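Local coordinates for alpha-galactosidase (Lactobacillus brevis, PDB 3MI6), which probably hydrolyses terminal, non-reducing alpha-D-galactose residues from alpha-galactosides such as galacto-oligosaccharides and galactomannans, as a member of glycosyl hydrolase family 36, at residues D[639-644]-D[683-688]; D[89-94]-D[175-180]; D[476-481]-D[522-527]. All coordinates share one frame; numbering follows the deposited sequence.

Interaction 1. Residues D[639-644]-D[683-688]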
# COMPACT_ATOMS: atom_id res chain seq x y z
N TYR D 639 -11.79 6.34 -24.86
CA TYR D 639 -10.78 6.55 -23.84
C TYR D 639 -11.42 6.72 -22.46
O TYR D 639 -12.29 7.56 -22.29
CB TYR D 639 -10.01 7.83 -24.15
CG TYR D 639 -9.13 7.75 -25.37
CD1 TYR D 639 -7.78 7.41 -25.26
CD2 TYR D 639 -9.63 8.04 -26.61
CE1 TYR D 639 -6.98 7.36 -26.37
CE2 TYR D 639 -8.84 7.99 -27.71
CZ TYR D 639 -7.52 7.65 -27.60
OH TYR D 639 -6.75 7.61 -28.75
N ARG D 640 -10.97 5.92 -21.50
CA ARG D 640 -11.25 6.18 -20.09
C ARG D 640 -10.23 7.20 -19.59
O ARG D 640 -9.06 7.13 -19.94
CB ARG D 640 -11.12 4.90 -19.27
CG ARG D 640 -12.22 3.87 -19.47
CD ARG D 640 -11.82 2.54 -18.83
NE ARG D 640 -10.61 2.01 -19.44
CZ ARG D 640 -10.59 1.10 -20.42
NH1 ARG D 640 -11.74 0.61 -20.90
NH2 ARG D 640 -9.43 0.67 -20.92
N ILE D 641 -10.68 8.12 -18.74
CA ILE D 641 -9.78 9.12 -18.20
C ILE D 641 -9.74 8.96 -16.67
O ILE D 641 -8.91 8.20 -16.15
CB ILE D 641 -10.21 10.55 -18.70
CG1 ILE D 641 -10.01 10.66 -20.21
CG2 ILE D 641 -9.44 11.68 -18.00
CD1 ILE D 641 -10.62 11.89 -20.83
N ASP D 642 -10.63 9.66 -15.97
CA ASP D 642 -10.76 9.56 -14.51
C ASP D 642 -11.61 8.34 -14.12
O ASP D 642 -12.71 8.14 -14.66
CB ASP D 642 -11.41 10.85 -13.96
CG ASP D 642 -10.57 12.10 -14.24
OD1 ASP D 642 -9.50 12.22 -13.59
OD2 ASP D 642 -10.97 12.95 -15.09
N SER D 643 -11.11 7.55 -13.17
CA SER D 643 -11.74 6.27 -12.83
C SER D 643 -12.38 6.20 -11.45
O SER D 643 -11.73 6.52 -10.46
CB SER D 643 -10.70 5.16 -12.90
OG SER D 643 -11.25 3.95 -12.42
N PRO D 644 -13.64 5.76 -11.38
CA PRO D 644 -14.35 5.60 -10.11
C PRO D 644 -13.77 4.45 -9.31
O PRO D 644 -14.22 4.19 -8.19
CB PRO D 644 -15.75 5.21 -10.55
CG PRO D 644 -15.53 4.48 -11.79
CD PRO D 644 -14.44 5.22 -12.50
N TYR D 683 -8.24 16.76 -18.44
CA TYR D 683 -7.22 16.47 -19.45
C TYR D 683 -7.72 15.58 -20.60
O TYR D 683 -7.75 14.35 -20.47
CB TYR D 683 -6.00 15.78 -18.83
CG TYR D 683 -5.22 16.62 -17.88
CD1 TYR D 683 -5.57 16.67 -16.53
CD2 TYR D 683 -4.11 17.36 -18.31
CE1 TYR D 683 -4.84 17.45 -15.64
CE2 TYR D 683 -3.38 18.14 -17.42
CZ TYR D 683 -3.76 18.18 -16.09
OH TYR D 683 -3.05 18.94 -15.20
N PHE D 684 -8.08 16.17 -21.73
CA PHE D 684 -8.48 15.37 -22.89
C PHE D 684 -7.39 14.36 -23.28
O PHE D 684 -6.19 14.60 -23.07
CB PHE D 684 -8.84 16.26 -24.08
CG PHE D 684 -10.01 17.17 -23.82
CD1 PHE D 684 -9.85 18.33 -23.08
CD2 PHE D 684 -11.27 16.87 -24.32
CE1 PHE D 684 -10.91 19.17 -22.84
CE2 PHE D 684 -12.34 17.71 -24.08
CZ PHE D 684 -12.16 18.86 -23.34
N LYS D 685 -7.81 13.23 -23.84
CA LYS D 685 -6.91 12.29 -24.49
C LYS D 685 -7.37 12.04 -25.93
O LYS D 685 -8.49 12.40 -26.32
CB LYS D 685 -6.85 10.95 -23.73
CG LYS D 685 -6.96 11.03 -22.22
CD LYS D 685 -5.80 11.76 -21.60
CE LYS D 685 -5.10 10.90 -20.59
NZ LYS D 685 -4.95 11.65 -19.31
N GLY D 686 -6.49 11.43 -26.72
CA GLY D 686 -6.84 10.99 -28.05
C GLY D 686 -6.92 12.02 -29.16
O GLY D 686 -7.46 11.73 -30.22
N LEU D 687 -6.37 13.20 -28.96
CA LEU D 687 -6.45 14.22 -30.00
C LEU D 687 -5.16 14.35 -30.79
O LEU D 687 -4.12 13.83 -30.39
CB LEU D 687 -6.81 15.59 -29.40
CG LEU D 687 -8.14 15.71 -28.67
CD1 LEU D 687 -8.27 17.12 -28.17
CD2 LEU D 687 -9.31 15.33 -29.57
N ARG D 688 -5.24 15.06 -31.90
CA ARG D 688 -4.06 15.38 -32.68
C ARG D 688 -3.37 16.61 -32.09
O ARG D 688 -3.97 17.67 -31.98
CB ARG D 688 -4.44 15.62 -34.15
CG ARG D 688 -4.57 14.35 -34.99
CD ARG D 688 -5.27 14.61 -36.35
NE ARG D 688 -5.55 13.35 -37.06
CZ ARG D 688 -6.11 13.25 -38.26
NH1 ARG D 688 -6.47 14.35 -38.93
NH2 ARG D 688 -6.33 12.05 -38.79
O HOH W 1 -8.94 14.64 -16.44
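Asp-642 OD2 is gripped twice: a water donates to it over 3.0 Å and in turn accepts from Tyr-683 N, also at 3.0 Å from the water oxygen, while Ser-653 OG of strand 651-657 bonds the same carboxylate oxygen. No direct hydrogen bond joins the two segments, so this single water is their polar link. The remaining contacts are van der Waals, between side chains and backbone. The backbone of Gly-686 lies against the ring of Tyr-639, its N over one face toward the rim and its CA 3.4 Å from Tyr-639 CZ; this close approach and a positive phi of 78° both fit a residue without a side chain. Next to it, the aliphatic part of Lys-685 crosses Ile-641, with CG 3.7 Å from Ile-641 CG1. The lysine chain bends at chi2, chi3 and chi4, and the ammonium meets Glu-243 in a salt bridge. A classic beta bulge sets Ile-641 and Asp-642 against the single residue Ser-653, at the end of edge strand 637-640 in the C-terminal sheet. Between the two segments, over 247 Å² of buried surface, the loop after strand 680-682 is held by packing of Tyr-639 and Ile-641 and one water.

Interaction 2. Residues D[89-94]-D[175-180]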
# COMPACT_ATOMS: atom_id res chain seq x y z
N ALA D 89 -4.04 -28.13 -18.80
CA ALA D 89 -4.97 -27.57 -19.77
C ALA D 89 -6.06 -28.56 -20.09
O ALA D 89 -7.16 -28.17 -20.47
CB ALA D 89 -4.25 -27.20 -21.04
N PHE D 90 -5.75 -29.85 -19.98
CA PHE D 90 -6.73 -30.87 -20.35
C PHE D 90 -6.45 -32.13 -19.55
O PHE D 90 -5.41 -32.21 -18.89
CB PHE D 90 -6.61 -31.18 -21.84
CG PHE D 90 -5.41 -32.00 -22.18
CD1 PHE D 90 -4.19 -31.40 -22.39
CD2 PHE D 90 -5.50 -33.38 -22.24
CE1 PHE D 90 -3.08 -32.14 -22.68
CE2 PHE D 90 -4.39 -34.14 -22.53
CZ PHE D 90 -3.17 -33.51 -22.76
N GLN D 91 -7.37 -33.09 -19.60
CA GLN D 91 -7.16 -34.43 -19.02
C GLN D 91 -8.08 -35.44 -19.71
O GLN D 91 -9.23 -35.11 -20.04
CB GLN D 91 -7.41 -34.41 -17.50
CG GLN D 91 -6.96 -35.66 -16.76
CD GLN D 91 -7.32 -35.66 -15.28
OE1 GLN D 91 -8.49 -35.56 -14.89
NE2 GLN D 91 -6.31 -35.80 -14.44
N VAL D 92 -7.58 -36.66 -19.94
CA VAL D 92 -8.34 -37.71 -20.61
C VAL D 92 -8.31 -39.04 -19.86
O VAL D 92 -7.25 -39.57 -19.57
CB VAL D 92 -7.80 -38.02 -22.02
CG1 VAL D 92 -8.86 -38.75 -22.86
CG2 VAL D 92 -7.34 -36.77 -22.72
N THR D 93 -9.49 -39.59 -19.58
CA THR D 93 -9.63 -40.86 -18.88
C THR D 93 -9.87 -41.98 -19.89
O THR D 93 -10.73 -41.86 -20.78
CB THR D 93 -10.84 -40.84 -17.90
OG1 THR D 93 -10.78 -39.68 -17.07
CG2 THR D 93 -10.84 -42.09 -17.00
N GLN D 94 -9.12 -43.07 -19.75
CA GLN D 94 -9.32 -44.23 -20.62
C GLN D 94 -10.40 -45.16 -20.10
O GLN D 94 -10.99 -44.92 -19.06
CB GLN D 94 -8.02 -45.00 -20.79
CG GLN D 94 -6.90 -44.19 -21.43
CD GLN D 94 -5.55 -44.87 -21.31
OE1 GLN D 94 -5.43 -46.07 -21.57
NE2 GLN D 94 -4.52 -44.12 -20.89
N VAL D 175 -12.68 -40.21 -22.46
CA VAL D 175 -13.45 -39.15 -21.79
C VAL D 175 -12.61 -37.89 -21.58
O VAL D 175 -11.48 -37.98 -21.11
CB VAL D 175 -14.02 -39.63 -20.44
CG1 VAL D 175 -14.91 -38.55 -19.85
CG2 VAL D 175 -14.82 -40.91 -20.63
N LEU D 176 -13.15 -36.73 -21.96
CA LEU D 176 -12.47 -35.46 -21.67
C LEU D 176 -12.97 -34.91 -20.35
O LEU D 176 -14.13 -34.46 -20.27
CB LEU D 176 -12.76 -34.43 -22.74
CG LEU D 176 -12.25 -34.68 -24.14
CD1 LEU D 176 -12.61 -33.50 -24.98
CD2 LEU D 176 -10.76 -34.88 -24.11
N ASN D 177 -12.12 -34.92 -19.33
CA ASN D 177 -12.51 -34.36 -18.04
C ASN D 177 -12.29 -32.85 -17.97
O ASN D 177 -12.93 -32.13 -17.20
CB ASN D 177 -11.73 -35.02 -16.90
CG ASN D 177 -11.73 -36.53 -17.00
OD1 ASN D 177 -12.70 -37.18 -16.62
ND2 ASN D 177 -10.63 -37.08 -17.48
N ARG D 178 -11.37 -32.38 -18.81
CA ARG D 178 -10.94 -31.00 -18.81
C ARG D 178 -10.46 -30.65 -20.22
O ARG D 178 -9.56 -31.30 -20.75
CB ARG D 178 -9.81 -30.83 -17.80
CG ARG D 178 -9.12 -29.49 -17.82
CD ARG D 178 -8.04 -29.48 -16.75
NE ARG D 178 -8.63 -29.64 -15.43
CZ ARG D 178 -8.49 -28.77 -14.44
NH1 ARG D 178 -7.74 -27.68 -14.61
NH2 ARG D 178 -9.10 -29.00 -13.28
N ALA D 179 -11.07 -29.63 -20.82
CA ALA D 179 -10.71 -29.21 -22.16
C ALA D 179 -10.64 -27.69 -22.24
O ALA D 179 -11.48 -27.06 -22.87
CB ALA D 179 -11.71 -29.72 -23.15
N LEU D 180 -9.62 -27.11 -21.59
CA LEU D 180 -9.46 -25.66 -21.64
C LEU D 180 -9.20 -25.17 -23.06
O LEU D 180 -8.85 -25.95 -23.93
CB LEU D 180 -8.34 -25.20 -20.72
CG LEU D 180 -8.67 -24.87 -19.25
CD1 LEU D 180 -10.14 -24.96 -18.98
CD2 LEU D 180 -7.87 -25.74 -18.29
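Asn-177 reaches across to Thr-93 with its amide nitrogen, ND2 donating to Thr-93 OG1 over 2.6 Å, and the hydroxyl lies close to the amide plane, 10° out of it. Thr-93 presents that oxygen because OG1 stands opposite its carbonyl carbon (chi1 -50°), while the two side chains cross at about a right angle. Gln-91, its carbon chain extended, passes the same amide with the planes 89° apart; its OE1 is 3.7 Å from Asn-177 ND2, and its NE2 bonds Glu-280 of the second subunit. An alanine in place of Asn-177 would probably leave Thr-93 OG1 without its amide donor and open a gap beside the Gln-91 side chain. The backbones form an antiparallel ladder in the N-terminal domain, with a beta bulge where the register slips by one between Gln-91 and Val-92 and strand 174-186 bends at Asn-177. Thr-93 and Val-175 make a hydrogen-bonded pair, Thr-93 N lying 3.0 Å from Val-175 O; at the bulge Asn-177 N bonds Gln-91 O (3.0 Å). On the side of the sheet that carries Phe-90, Val-92 and Leu-176 run side by side the same way, Val-92 CG2 4.1 Å from Leu-176 CD2. That methyl of Val-92 also sits in plane at the edge of the Phe-90 ring, and Phe-166 of strand 159-167 touches both Phe-90 and Leu-176.

Interaction 3. Residues D[476-481]-D[522-527]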
# COMPACT_ATOMS: atom_id res chain seq x y z
N ILE D 476 -35.69 -8.05 -31.38
CA ILE D 476 -36.14 -8.94 -30.33
C ILE D 476 -35.24 -8.79 -29.09
O ILE D 476 -34.01 -8.83 -29.18
CB ILE D 476 -36.21 -10.41 -30.82
CG1 ILE D 476 -37.55 -10.68 -31.52
CG2 ILE D 476 -36.04 -11.38 -29.69
CD1 ILE D 476 -37.62 -12.00 -32.23
N LYS D 477 -35.85 -8.55 -27.95
CA LYS D 477 -35.13 -8.61 -26.69
C LYS D 477 -35.27 -10.04 -26.20
O LYS D 477 -36.37 -10.50 -25.89
CB LYS D 477 -35.71 -7.60 -25.70
CG LYS D 477 -34.85 -7.34 -24.45
CD LYS D 477 -35.56 -6.30 -23.56
CE LYS D 477 -34.89 -6.12 -22.20
NZ LYS D 477 -35.63 -5.17 -21.30
N TRP D 478 -34.15 -10.74 -26.14
CA TRP D 478 -34.11 -12.14 -25.73
C TRP D 478 -33.51 -12.24 -24.33
O TRP D 478 -32.29 -12.21 -24.14
CB TRP D 478 -33.30 -12.93 -26.76
CG TRP D 478 -32.99 -14.36 -26.43
CD1 TRP D 478 -32.91 -14.92 -25.19
CD2 TRP D 478 -32.68 -15.40 -27.36
NE1 TRP D 478 -32.57 -16.25 -25.29
CE2 TRP D 478 -32.42 -16.57 -26.61
CE3 TRP D 478 -32.60 -15.46 -28.75
CZ2 TRP D 478 -32.09 -17.78 -27.20
CZ3 TRP D 478 -32.26 -16.67 -29.35
CH2 TRP D 478 -32.01 -17.81 -28.57
N ASP D 479 -34.40 -12.37 -23.35
CA ASP D 479 -34.03 -12.30 -21.95
C ASP D 479 -33.79 -13.71 -21.37
O ASP D 479 -33.98 -14.70 -22.07
CB ASP D 479 -35.14 -11.58 -21.19
CG ASP D 479 -34.66 -10.96 -19.91
OD1 ASP D 479 -33.56 -11.33 -19.44
OD2 ASP D 479 -35.40 -10.11 -19.36
N MSE D 480 -33.40 -13.78 -20.11
CA MSE D 480 -33.06 -15.04 -19.45
C MSE D 480 -32.85 -14.77 -17.95
O MSE D 480 -31.79 -14.29 -17.54
CB MSE D 480 -31.80 -15.64 -20.08
CG MSE D 480 -31.61 -17.13 -19.83
SE MSE D 480 -30.79 -17.57 -18.10
CE MSE D 480 -28.92 -17.08 -18.44
N ASN D 481 -33.87 -15.09 -17.14
CA ASN D 481 -34.01 -14.53 -15.80
C ASN D 481 -33.85 -15.44 -14.57
O ASN D 481 -34.19 -15.03 -13.47
CB ASN D 481 -35.36 -13.81 -15.69
CG ASN D 481 -35.38 -12.49 -16.44
OD1 ASN D 481 -36.27 -12.23 -17.26
ND2 ASN D 481 -34.39 -11.65 -16.17
N VAL D 522 -33.20 -8.73 -38.38
CA VAL D 522 -33.70 -8.60 -37.05
C VAL D 522 -32.52 -8.35 -36.13
O VAL D 522 -31.57 -9.12 -36.10
CB VAL D 522 -34.46 -9.86 -36.61
CG1 VAL D 522 -34.68 -9.86 -35.10
CG2 VAL D 522 -35.77 -9.98 -37.37
N LEU D 523 -32.60 -7.23 -35.42
CA LEU D 523 -31.64 -6.85 -34.41
C LEU D 523 -31.97 -7.59 -33.12
O LEU D 523 -33.05 -7.40 -32.56
CB LEU D 523 -31.76 -5.35 -34.18
CG LEU D 523 -30.79 -4.62 -33.27
CD1 LEU D 523 -29.35 -5.10 -33.47
CD2 LEU D 523 -30.92 -3.12 -33.52
N PHE D 524 -31.06 -8.45 -32.65
CA PHE D 524 -31.23 -9.11 -31.36
C PHE D 524 -30.43 -8.37 -30.30
O PHE D 524 -29.21 -8.21 -30.43
CB PHE D 524 -30.77 -10.57 -31.41
CG PHE D 524 -31.69 -11.46 -32.18
CD1 PHE D 524 -31.45 -11.73 -33.51
CD2 PHE D 524 -32.80 -12.02 -31.58
CE1 PHE D 524 -32.30 -12.54 -34.22
CE2 PHE D 524 -33.66 -12.83 -32.30
CZ PHE D 524 -33.40 -13.09 -33.62
N GLU D 525 -31.14 -7.89 -29.29
CA GLU D 525 -30.51 -7.41 -28.06
C GLU D 525 -30.53 -8.56 -27.08
O GLU D 525 -31.58 -9.04 -26.70
CB GLU D 525 -31.23 -6.17 -27.48
CG GLU D 525 -30.50 -5.57 -26.25
CD GLU D 525 -30.72 -4.05 -26.02
OE1 GLU D 525 -30.71 -3.63 -24.83
OE2 GLU D 525 -30.89 -3.28 -27.00
N SER D 526 -29.34 -9.02 -26.71
CA SER D 526 -29.19 -10.09 -25.73
C SER D 526 -29.51 -9.57 -24.32
O SER D 526 -29.33 -8.38 -24.02
CB SER D 526 -27.77 -10.65 -25.82
OG SER D 526 -27.14 -10.61 -24.57
N CYS D 527 -30.00 -10.45 -23.45
CA CYS D 527 -30.36 -10.02 -22.10
C CYS D 527 -30.30 -11.19 -21.14
O CYS D 527 -30.49 -12.33 -21.54
CB CYS D 527 -31.76 -9.41 -22.10
SG CYS D 527 -32.24 -8.60 -20.55
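Phe-524 CD2 sits at the edge of the Trp-478 ring near its plane, 4.5 Å from CE3, and Val-522 CG1 covers one face of the Phe-524 ring, offset toward the rim. Ile-476 lies alongside Phe-524, pointing the same way, with CG2 3.8 Å from CD2. Phe-524 keeps CG opposite its carbonyl carbon (chi1 -71°), which brings CD2 and CE2 against Ile-476. Beneath these side chains the strands run parallel, their axes 4.9 Å apart and turned by 27°, in the staggered bonding of a parallel ladder: Ile-476 N to Leu-523 O, Glu-525 N to Ile-476 O, and the straightest, Trp-478 N to Glu-525 O (3.1 Å, 170° at the hydrogen). On the other face, Lys-477 extends fully to a salt bridge with Asp-367, and its CE comes 4.0 Å from Cys-527 SG. Beyond the strand ends Asp-479, the predicted nucleophile, brings OD1 to 3.2 Å from Cys-527 SG. OD1 accepts from Ser-529 N and OD2 from Trp-412 NE1, two bonds that fix the rotation of the carboxylate. Lys-477, Asp-479 and Cys-527 are predicted substrate-binding residues. These are neighbouring strands of the (beta/alpha)8 barrel, 475-478 lying between 408-413 and 523-526; helix 500-518, which connects them, covers the Trp-478 and Phe-524 face, with Tyr-512 stacked on the indole, while strand 544-546 follows 523-526.

In the fold
The three contacts follow one another along the chain without overlap, and none touches another: interaction 2 closes first, in the N-terminal beta domain, then interaction 3 in the barrel, then interaction 1 in the C-terminal beta domain. Interaction 3 holds the predicted nucleophile and is the most central, about 15 Å from the centre of the chain to its own centre. The other two lie away from the predicted active site: the centre of interaction 2 is about 34 Å from that of interaction 3, and the centre of interaction 1 about 32 Å. Interactions 1 and 2 fall on opposite sides of the chain's centre, their centres about 45 Å apart. Interaction 2 also reaches a second subunit, whereas no other chain touches the segments of interaction 3.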